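Local coordinates for protein angiotensin-converting enzyme (Anopheles gambiae, PDB 6S1Y) that probably cleaves peptides as a zinc metallopeptidase of the angiotensin-converting enzyme family, probably removing dipeptides from their C-terminal ends, at residues T276-F290 with I341-V355. Numbering follows the deposited sequence.
Sequences TDEMIRQGYTPIKMF and IKQCTRVNMREFFVV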
ATOM      1  N   THR A 276      12.589 -15.716   9.172  1.00 47.74           N
ATOM      2  CA  THR A 276      13.135 -15.986   7.857  1.00 49.84           C
ATOM      3  C   THR A 276      13.998 -17.239   7.867  1.00 51.98           C
ATOM      4  O   THR A 276      13.864 -18.102   6.988  1.00 50.86           O
ATOM      5  CB  THR A 276      13.951 -14.802   7.346  1.00 48.70           C
ATOM      6  OG1 THR A 276      13.074 -13.691   7.105  1.00 48.04           O
ATOM      7  CG2 THR A 276      14.670 -15.177   6.049  1.00 46.70           C
ATOM      8  N   ASP A 277      14.906 -17.352   8.840  1.00 51.05           N
ATOM      9  CA  ASP A 277      15.821 -18.487   8.852  1.00 53.50           C
ATOM     10  C   ASP A 277      15.080 -19.813   9.022  1.00 54.25           C
ATOM     11  O   ASP A 277      15.505 -20.835   8.475  1.00 54.20           O
ATOM     12  CB  ASP A 277      16.864 -18.326   9.960  1.00 55.39           C
ATOM     13  CG  ASP A 277      17.823 -17.179   9.695  1.00 62.43           C
ATOM     14  OD1 ASP A 277      17.787 -16.598   8.586  1.00 59.84           O
ATOM     15  OD2 ASP A 277      18.612 -16.846  10.610  1.00 69.36           O
ATOM     16  N   GLU A 278      13.980 -19.829   9.778  1.00 55.39           N
ATOM     17  CA  GLU A 278      13.197 -21.054   9.907  1.00 54.77           C
ATOM     18  C   GLU A 278      12.426 -21.349   8.631  1.00 54.81           C
ATOM     19  O   GLU A 278      12.247 -22.517   8.268  1.00 55.24           O
ATOM     20  CB  GLU A 278      12.233 -20.951  11.079  1.00 56.48           C
ATOM     21  CG  GLU A 278      12.895 -21.164  12.408  1.00 61.78           C
ATOM     22  CD  GLU A 278      13.388 -22.593  12.565  1.00 66.26           C
ATOM     23  OE1 GLU A 278      12.685 -23.513  12.085  1.00 66.29           O
ATOM     24  OE2 GLU A 278      14.474 -22.795  13.149  1.00 68.87           O
ATOM     25  N   MET A 279      11.938 -20.305   7.944  1.00 52.46           N
ATOM     26  CA  MET A 279      11.282 -20.523   6.658  1.00 53.02           C
ATOM     27  C   MET A 279      12.241 -21.193   5.683  1.00 51.90           C
ATOM     28  O   MET A 279      11.900 -22.186   5.031  1.00 52.15           O
ATOM     29  CB  MET A 279      10.781 -19.203   6.063  1.00 50.54           C
ATOM     30  CG  MET A 279       9.598 -18.557   6.742  1.00 49.49           C
ATOM     31  SD  MET A 279       9.366 -16.877   6.036  1.00 49.40           S
ATOM     32  CE  MET A 279       8.443 -17.219   4.533  1.00 49.49           C
ATOM     33  N   ILE A 280      13.446 -20.645   5.564  1.00 52.76           N
ATOM     34  CA  ILE A 280      14.449 -21.223   4.677  1.00 54.44           C
ATOM     35  C   ILE A 280      14.768 -22.646   5.104  1.00 55.41           C
ATOM     36  O   ILE A 280      14.777 -23.575   4.288  1.00 58.24           O
ATOM     37  CB  ILE A 280      15.710 -20.340   4.668  1.00 53.94           C
ATOM     38  CG1 ILE A 280      15.416 -19.042   3.916  1.00 53.59           C
ATOM     39  CG2 ILE A 280      16.891 -21.077   4.071  1.00 53.91           C
ATOM     40  CD1 ILE A 280      16.454 -17.962   4.143  1.00 53.54           C
ATOM     41  N   ARG A 281      15.041 -22.830   6.397  1.00 55.33           N
ATOM     42  CA  ARG A 281      15.471 -24.118   6.928  1.00 55.64           C
ATOM     43  C   ARG A 281      14.397 -25.185   6.766  1.00 57.98           C
ATOM     44  O   ARG A 281      14.719 -26.374   6.635  1.00 58.33           O
ATOM     45  CB  ARG A 281      15.843 -23.932   8.402  1.00 59.00           C
ATOM     46  CG  ARG A 281      16.500 -25.110   9.056  1.00 67.23           C
ATOM     47  CD  ARG A 281      16.588 -24.916  10.571  1.00 72.94           C
ATOM     48  NE  ARG A 281      15.276 -25.043  11.205  1.00 76.88           N
ATOM     49  CZ  ARG A 281      14.647 -26.200  11.409  1.00 78.30           C
ATOM     50  NH1 ARG A 281      15.202 -27.345  11.028  1.00 79.60           N
ATOM     51  NH2 ARG A 281      13.452 -26.215  11.988  1.00 76.53           N
ATOM     52  N   GLN A 282      13.120 -24.797   6.790  1.00 55.32           N
ATOM     53  CA  GLN A 282      12.028 -25.728   6.558  1.00 51.05           C
ATOM     54  C   GLN A 282      11.696 -25.877   5.067  1.00 53.26           C
ATOM     55  O   GLN A 282      10.624 -26.398   4.722  1.00 52.01           O
ATOM     56  CB  GLN A 282      10.796 -25.291   7.360  1.00 51.44           C
ATOM     57  CG  GLN A 282      10.863 -25.702   8.839  1.00 51.28           C
ATOM     58  CD  GLN A 282       9.772 -25.096   9.708  1.00 53.69           C
ATOM     59  OE1 GLN A 282       8.583 -25.117   9.356  1.00 52.61           O
ATOM     60  NE2 GLN A 282      10.174 -24.549  10.864  1.00 55.61           N
ATOM     61  N   GLY A 283      12.594 -25.448   4.181  1.00 51.66           N
ATOM     62  CA  GLY A 283      12.369 -25.596   2.749  1.00 52.94           C
ATOM     63  C   GLY A 283      11.127 -24.910   2.215  1.00 51.21           C
ATOM     64  O   GLY A 283      10.470 -25.429   1.306  1.00 52.08           O
ATOM     65  N   TYR A 284      10.795 -23.743   2.751  1.00 51.84           N
ATOM     66  CA  TYR A 284       9.688 -22.973   2.213  1.00 50.28           C
ATOM     67  C   TYR A 284       9.970 -22.528   0.787  1.00 46.81           C
ATOM     68  O   TYR A 284      11.100 -22.200   0.420  1.00 47.14           O
ATOM     69  CB  TYR A 284       9.428 -21.733   3.062  1.00 50.02           C
ATOM     70  CG  TYR A 284       8.441 -21.912   4.171  1.00 49.84           C
ATOM     71  CD1 TYR A 284       8.747 -22.684   5.277  1.00 52.68           C
ATOM     72  CD2 TYR A 284       7.223 -21.273   4.139  1.00 52.48           C
ATOM     73  CE1 TYR A 284       7.854 -22.832   6.304  1.00 51.71           C
ATOM     74  CE2 TYR A 284       6.321 -21.408   5.170  1.00 53.47           C
ATOM     75  CZ  TYR A 284       6.642 -22.194   6.246  1.00 53.04           C
ATOM     76  OH  TYR A 284       5.738 -22.332   7.272  1.00 53.70           O
ATOM     77  N   THR A 285       8.914 -22.471   0.001  1.00 46.22           N
ATOM     78  CA  THR A 285       8.937 -21.981  -1.370  1.00 47.63           C
ATOM     79  C   THR A 285       7.865 -20.922  -1.493  1.00 47.51           C
ATOM     80  O   THR A 285       6.994 -20.790  -0.628  1.00 49.26           O
ATOM     81  CB  THR A 285       8.637 -23.114  -2.370  1.00 48.39           C
ATOM     82  OG1 THR A 285       7.319 -23.607  -2.091  1.00 47.91           O
ATOM     83  CG2 THR A 285       9.665 -24.241  -2.273  1.00 45.26           C
ATOM     84  N   PRO A 286       7.878 -20.159  -2.578  1.00 48.84           N
ATOM     85  CA  PRO A 286       6.767 -19.227  -2.818  1.00 47.56           C
ATOM     86  C   PRO A 286       5.402 -19.893  -2.808  1.00 50.04           C
ATOM     87  O   PRO A 286       4.459 -19.364  -2.198  1.00 48.40           O
ATOM     88  CB  PRO A 286       7.121 -18.643  -4.188  1.00 49.59           C
ATOM     89  CG  PRO A 286       8.635 -18.656  -4.183  1.00 51.40           C
ATOM     90  CD  PRO A 286       9.022 -19.921  -3.477  1.00 47.58           C
ATOM     91  N   ILE A 287       5.260 -21.052  -3.456  1.00 50.62           N
ATOM     92  CA  ILE A 287       3.948 -21.690  -3.526  1.00 51.09           C
ATOM     93  C   ILE A 287       3.494 -22.120  -2.139  1.00 48.34           C
ATOM     94  O   ILE A 287       2.331 -21.928  -1.767  1.00 45.27           O
ATOM     95  CB  ILE A 287       3.974 -22.876  -4.514  1.00 51.98           C
ATOM     96  CG1 ILE A 287       3.519 -22.403  -5.896  1.00 53.52           C
ATOM     97  CG2 ILE A 287       3.091 -23.999  -4.043  1.00 49.11           C
ATOM     98  CD1 ILE A 287       3.897 -23.366  -7.016  1.00 58.12           C
ATOM     99  N   LYS A 288       4.391 -22.738  -1.366  1.00 49.04           N
ATOM    100  CA  LYS A 288       4.053 -23.053   0.020  1.00 50.02           C
ATOM    101  C   LYS A 288       3.541 -21.807   0.739  1.00 49.57           C
ATOM    102  O   LYS A 288       2.572 -21.874   1.499  1.00 50.42           O
ATOM    103  CB  LYS A 288       5.275 -23.649   0.722  1.00 50.87           C
ATOM    104  CG  LYS A 288       5.104 -23.962   2.207  1.00 56.87           C
ATOM    105  CD  LYS A 288       4.048 -25.021   2.484  1.00 63.89           C
ATOM    106  CE  LYS A 288       4.169 -25.565   3.920  1.00 65.75           C
ATOM    107  NZ  LYS A 288       2.904 -26.234   4.390  1.00 69.80           N
ATOM    108  N   MET A 289       4.150 -20.643   0.468  1.00 48.99           N
ATOM    109  CA  MET A 289       3.754 -19.425   1.179  1.00 50.28           C
ATOM    110  C   MET A 289       2.326 -19.030   0.835  1.00 46.72           C
ATOM    111  O   MET A 289       1.545 -18.674   1.728  1.00 45.51           O
ATOM    112  CB  MET A 289       4.723 -18.279   0.854  1.00 47.41           C
ATOM    113  CG  MET A 289       6.094 -18.447   1.469  1.00 47.11           C
ATOM    114  SD  MET A 289       7.376 -17.488   0.639  1.00 48.06           S
ATOM    115  CE  MET A 289       6.974 -15.818   1.200  1.00 46.14           C
ATOM    116  N   PHE A 290       1.959 -19.105  -0.446  1.00 46.08           N
ATOM    117  CA  PHE A 290       0.580 -18.797  -0.829  1.00 45.91           C
ATOM    118  C   PHE A 290      -0.396 -19.859  -0.331  1.00 46.29           C
ATOM    119  O   PHE A 290      -1.537 -19.537   0.025  1.00 46.09           O
ATOM    120  CB  PHE A 290       0.493 -18.649  -2.347  1.00 45.93           C
ATOM    121  CG  PHE A 290       1.064 -17.351  -2.857  1.00 45.68           C
ATOM    122  CD1 PHE A 290       2.404 -17.243  -3.159  1.00 46.80           C
ATOM    123  CD2 PHE A 290       0.257 -16.245  -3.026  1.00 45.85           C
ATOM    124  CE1 PHE A 290       2.938 -16.054  -3.616  1.00 44.98           C
ATOM    125  CE2 PHE A 290       0.776 -15.057  -3.477  1.00 46.04           C
ATOM    126  CZ  PHE A 290       2.128 -14.963  -3.782  1.00 45.28           C
ATOM    127  N   ILE A 341      -2.468 -13.065  -8.934  1.00 45.71           N
ATOM    128  CA  ILE A 341      -1.408 -12.304  -8.300  1.00 45.22           C
ATOM    129  C   ILE A 341      -0.177 -12.388  -9.178  1.00 44.56           C
ATOM    130  O   ILE A 341       0.147 -13.456  -9.716  1.00 45.35           O
ATOM    131  CB  ILE A 341      -1.122 -12.823  -6.870  1.00 44.64           C
ATOM    132  CG1 ILE A 341      -2.245 -12.365  -5.939  1.00 45.31           C
ATOM    133  CG2 ILE A 341       0.259 -12.371  -6.395  1.00 43.61           C
ATOM    134  CD1 ILE A 341      -2.187 -12.946  -4.514  1.00 44.77           C
ATOM    135  N   LYS A 342       0.515 -11.265  -9.312  1.00 42.79           N
ATOM    136  CA  LYS A 342       1.818 -11.202  -9.956  1.00 42.82           C
ATOM    137  C   LYS A 342       2.779 -10.685  -8.891  1.00 44.71           C
ATOM    138  O   LYS A 342       2.698  -9.519  -8.482  1.00 44.07           O
ATOM    139  CB  LYS A 342       1.780 -10.301 -11.189  1.00 42.81           C
ATOM    140  CG  LYS A 342       3.117 -10.138 -11.883  1.00 44.36           C
ATOM    141  CD  LYS A 342       2.942  -9.599 -13.314  1.00 47.17           C
ATOM    142  CE  LYS A 342       2.141  -8.295 -13.357  1.00 47.04           C
ATOM    143  NZ  LYS A 342       2.921  -7.126 -12.881  1.00 47.83           N
ATOM    144  N   GLN A 343       3.661 -11.556  -8.421  1.00 43.62           N
ATOM    145  CA  GLN A 343       4.567 -11.227  -7.336  1.00 44.99           C
ATOM    146  C   GLN A 343       5.894 -11.920  -7.571  1.00 45.80           C
ATOM    147  O   GLN A 343       5.934 -13.129  -7.834  1.00 44.70           O
ATOM    148  CB  GLN A 343       3.988 -11.646  -5.977  1.00 43.95           C
ATOM    149  CG  GLN A 343       4.838 -11.193  -4.791  1.00 43.81           C
ATOM    150  CD  GLN A 343       4.151 -11.400  -3.451  1.00 43.76           C
ATOM    151  OE1 GLN A 343       2.930 -11.510  -3.367  1.00 42.17           O
ATOM    152  NE2 GLN A 343       4.949 -11.448  -2.386  1.00 46.72           N
ATOM    153  N   CYS A 344       6.977 -11.155  -7.471  1.00 45.61           N
ATOM    154  CA  CYS A 344       8.321 -11.719  -7.593  1.00 46.31           C
ATOM    155  C   CYS A 344       8.784 -12.165  -6.205  1.00 45.77           C
ATOM    156  O   CYS A 344       9.774 -11.712  -5.643  1.00 47.34           O
ATOM    157  CB  CYS A 344       9.256 -10.724  -8.269  1.00 48.30           C
ATOM    158  SG  CYS A 344       8.659 -10.295  -9.971  1.00 47.94           S
ATOM    159  N   THR A 345       8.023 -13.131  -5.689  1.00 45.82           N
ATOM    160  CA  THR A 345       8.164 -13.629  -4.330  1.00 45.92           C
ATOM    161  C   THR A 345       9.556 -14.151  -4.010  1.00 46.98           C
ATOM    162  O   THR A 345      10.170 -14.881  -4.792  1.00 46.45           O
ATOM    163  CB  THR A 345       7.147 -14.754  -4.101  1.00 44.29           C
ATOM    164  OG1 THR A 345       5.871 -14.358  -4.624  1.00 43.53           O
ATOM    165  CG2 THR A 345       6.998 -15.057  -2.609  1.00 47.07           C
ATOM    166  N   ARG A 346      10.027 -13.809  -2.815  1.00 49.28           N
ATOM    167  CA  ARG A 346      11.244 -14.354  -2.227  1.00 48.52           C
ATOM    168  C   ARG A 346      10.900 -14.960  -0.873  1.00 47.11           C
ATOM    169  O   ARG A 346       9.858 -14.671  -0.291  1.00 47.90           O
ATOM    170  CB  ARG A 346      12.311 -13.273  -2.088  1.00 49.30           C
ATOM    171  CG  ARG A 346      12.664 -12.634  -3.438  1.00 50.11           C
ATOM    172  CD  ARG A 346      13.628 -13.511  -4.204  1.00 47.13           C
ATOM    173  NE  ARG A 346      14.967 -13.387  -3.637  1.00 51.36           N
ATOM    174  CZ  ARG A 346      16.035 -14.061  -4.058  1.00 51.81           C
ATOM    175  NH1 ARG A 346      15.924 -14.929  -5.050  1.00 50.70           N
ATOM    176  NH2 ARG A 346      17.208 -13.874  -3.465  1.00 51.00           N
ATOM    177  N   VAL A 347      11.766 -15.841  -0.384  1.00 46.73           N
ATOM    178  CA  VAL A 347      11.466 -16.633   0.809  1.00 48.65           C
ATOM    179  C   VAL A 347      12.049 -15.868   1.995  1.00 49.65           C
ATOM    180  O   VAL A 347      13.214 -16.056   2.377  1.00 48.15           O
ATOM    181  CB  VAL A 347      12.016 -18.057   0.712  1.00 49.89           C
ATOM    182  CG1 VAL A 347      11.766 -18.805   2.013  1.00 49.50           C
ATOM    183  CG2 VAL A 347      11.364 -18.830  -0.441  1.00 48.54           C
ATOM    184  N   ASN A 348      11.231 -14.987   2.578  1.00 46.89           N
ATOM    185  CA  ASN A 348      11.562 -14.326   3.835  1.00 47.46           C
ATOM    186  C   ASN A 348      10.266 -13.840   4.470  1.00 46.34           C
ATOM    187  O   ASN A 348       9.193 -13.879   3.859  1.00 44.35           O
ATOM    188  CB  ASN A 348      12.559 -13.170   3.636  1.00 46.38           C
ATOM    189  CG  ASN A 348      12.033 -12.099   2.698  1.00 47.57           C
ATOM    190  OD1 ASN A 348      11.040 -11.434   2.992  1.00 45.40           O
ATOM    191  ND2 ASN A 348      12.692 -11.931   1.567  1.00 48.55           N
ATOM    192  N   MET A 349      10.384 -13.364   5.712  1.00 46.64           N
ATOM    193  CA  MET A 349       9.195 -12.998   6.479  1.00 47.62           C
ATOM    194  C   MET A 349       8.496 -11.778   5.892  1.00 45.82           C
ATOM    195  O   MET A 349       7.266 -11.756   5.778  1.00 45.37           O
ATOM    196  CB  MET A 349       9.577 -12.734   7.940  1.00 48.85           C
ATOM    197  CG  MET A 349       8.385 -12.442   8.833  1.00 49.73           C
ATOM    198  SD  MET A 349       8.793 -12.330  10.603  1.00 50.39           S
ATOM    199  CE  MET A 349       9.680 -10.781  10.655  1.00 49.11           C
ATOM    200  N   ARG A 350       9.261 -10.743   5.532  1.00 47.46           N
ATOM    201  CA  ARG A 350       8.683  -9.567   4.882  1.00 47.73           C
ATOM    202  C   ARG A 350       7.771  -9.982   3.726  1.00 46.24           C
ATOM    203  O   ARG A 350       6.596  -9.605   3.674  1.00 45.52           O
ATOM    204  CB  ARG A 350       9.824  -8.664   4.402  1.00 48.48           C
ATOM    205  CG  ARG A 350       9.428  -7.297   3.862  1.00 51.47           C
ATOM    206  CD  ARG A 350      10.682  -6.483   3.536  1.00 51.27           C
ATOM    207  NE  ARG A 350      11.445  -7.058   2.422  1.00 57.33           N
ATOM    208  CZ  ARG A 350      12.521  -7.836   2.544  1.00 58.61           C
ATOM    209  NH1 ARG A 350      13.121  -8.295   1.446  1.00 54.77           N
ATOM    210  NH2 ARG A 350      13.010  -8.166   3.752  1.00 57.93           N
ATOM    211  N   GLU A 351       8.292 -10.796   2.808  1.00 45.82           N
ATOM    212  CA  GLU A 351       7.513 -11.233   1.657  1.00 47.41           C
ATOM    213  C   GLU A 351       6.324 -12.099   2.074  1.00 44.99           C
ATOM    214  O   GLU A 351       5.271 -12.063   1.430  1.00 42.41           O
ATOM    215  CB  GLU A 351       8.421 -11.998   0.684  1.00 47.93           C
ATOM    216  CG  GLU A 351       9.466 -11.155  -0.056  1.00 48.82           C
ATOM    217  CD  GLU A 351       8.962 -10.601  -1.391  1.00 54.47           C
ATOM    218  OE1 GLU A 351       9.674  -9.776  -2.008  1.00 62.77           O
ATOM    219  OE2 GLU A 351       7.862 -10.978  -1.825  1.00 54.13           O
ATOM    220  N   PHE A 352       6.463 -12.875   3.145  1.00 43.83           N
ATOM    221  CA  PHE A 352       5.327 -13.628   3.666  1.00 44.41           C
ATOM    222  C   PHE A 352       4.150 -12.714   3.979  1.00 44.98           C
ATOM    223  O   PHE A 352       3.001 -13.078   3.715  1.00 43.86           O
ATOM    224  CB  PHE A 352       5.753 -14.400   4.918  1.00 48.64           C
ATOM    225  CG  PHE A 352       4.884 -15.586   5.248  1.00 49.18           C
ATOM    226  CD1 PHE A 352       4.273 -16.340   4.252  1.00 52.46           C
ATOM    227  CD2 PHE A 352       4.702 -15.968   6.565  1.00 51.92           C
ATOM    228  CE1 PHE A 352       3.490 -17.462   4.570  1.00 54.60           C
ATOM    229  CE2 PHE A 352       3.913 -17.085   6.893  1.00 56.68           C
ATOM    230  CZ  PHE A 352       3.316 -17.833   5.890  1.00 52.30           C
ATOM    231  N   PHE A 353       4.410 -11.520   4.557  1.00 45.35           N
ATOM    232  CA  PHE A 353       3.334 -10.563   4.819  1.00 44.65           C
ATOM    233  C   PHE A 353       2.802  -9.954   3.527  1.00 42.87           C
ATOM    234  O   PHE A 353       1.600  -9.695   3.412  1.00 41.96           O
ATOM    235  CB  PHE A 353       3.801  -9.439   5.773  1.00 44.33           C
ATOM    236  CG  PHE A 353       4.130  -9.935   7.139  1.00 47.50           C
ATOM    237  CD1 PHE A 353       3.234 -10.743   7.833  1.00 45.75           C
ATOM    238  CD2 PHE A 353       5.365  -9.661   7.712  1.00 48.20           C
ATOM    239  CE1 PHE A 353       3.556 -11.245   9.078  1.00 49.19           C
ATOM    240  CE2 PHE A 353       5.691 -10.158   8.955  1.00 47.99           C
ATOM    241  CZ  PHE A 353       4.792 -10.953   9.644  1.00 48.71           C
ATOM    242  N   VAL A 354       3.680  -9.666   2.559  1.00 42.43           N
ATOM    243  CA  VAL A 354       3.181  -9.198   1.265  1.00 42.76           C
ATOM    244  C   VAL A 354       2.222 -10.228   0.673  1.00 41.65           C
ATOM    245  O   VAL A 354       1.158  -9.877   0.155  1.00 40.48           O
ATOM    246  CB  VAL A 354       4.346  -8.890   0.305  1.00 40.80           C
ATOM    247  CG1 VAL A 354       3.814  -8.612  -1.081  1.00 42.26           C
ATOM    248  CG2 VAL A 354       5.169  -7.682   0.805  1.00 41.15           C
ATOM    249  N   VAL A 355       2.571 -11.520   0.772  1.00 42.59           N
ATOM    250  CA  VAL A 355       1.685 -12.578   0.285  1.00 43.59           C
ATOM    251  C   VAL A 355       0.284 -12.381   0.836  1.00 40.89           C
ATOM    252  O   VAL A 355      -0.699 -12.321   0.087  1.00 42.10           O
ATOM    253  CB  VAL A 355       2.259 -13.960   0.645  1.00 44.39           C
ATOM    254  CG1 VAL A 355       1.237 -15.070   0.435  1.00 44.85           C
ATOM    255  CG2 VAL A 355       3.509 -14.240  -0.205  1.00 41.48           C
TER
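M289 and F290 of helix 286-299 pack against the first turns of helix 349-368, the zinc helix of this HExxH (gluzincin-type) peptidase; the contact joins helix 286-299 and the turn before it to the N-terminal end of the helix that carries the zinc-binding histidines H357 and H361. The axes of segments 286-290 and 349-355 pass 10.1 Å apart at 49°. M289 leaves its helix toward F352: its CB and CG lie against CD1 of the F352 ring, and a bend at chi3 brings the methyl group CE to the start of the helix, 3.4 Å from R346 O and 3.6 Å from F352 N, where it also meets the methyl of T345 tip to tip. F290 presents one ring face to V355, whose CG1 stands 3.9 Å from the ring centroid, only 16° off the normal, a CH-pi contact; the ring edge meets T345 OG1 and I341 CD1. That hydroxyl has its polar partner in L315 O, and I341 in turn touches E358 of the zinc motif. Nearby, Q343 NE2 binds E351 OE2 almost within its own amide plane, whereas Q343 OE1 is buried without a polar partner and lies 3.6 Å from F290 CZ. V347, on the turn before the helix, fits between I280, Y284 and P286, its CG2 3.5 Å from Y284 O. M279 also touches V347, and its CE reaches F352 CB, with its sulfur oblique to that ring, a Met-aromatic contact. The helix start is gripped twice: N348, the N-cap, accepts from E351 N through OD1, and T276 OG1, which also bonds D274, is turned anti to its own carbonyl carbon and receives M349 N at 3.0 Å, with an N-H...O angle of 161°.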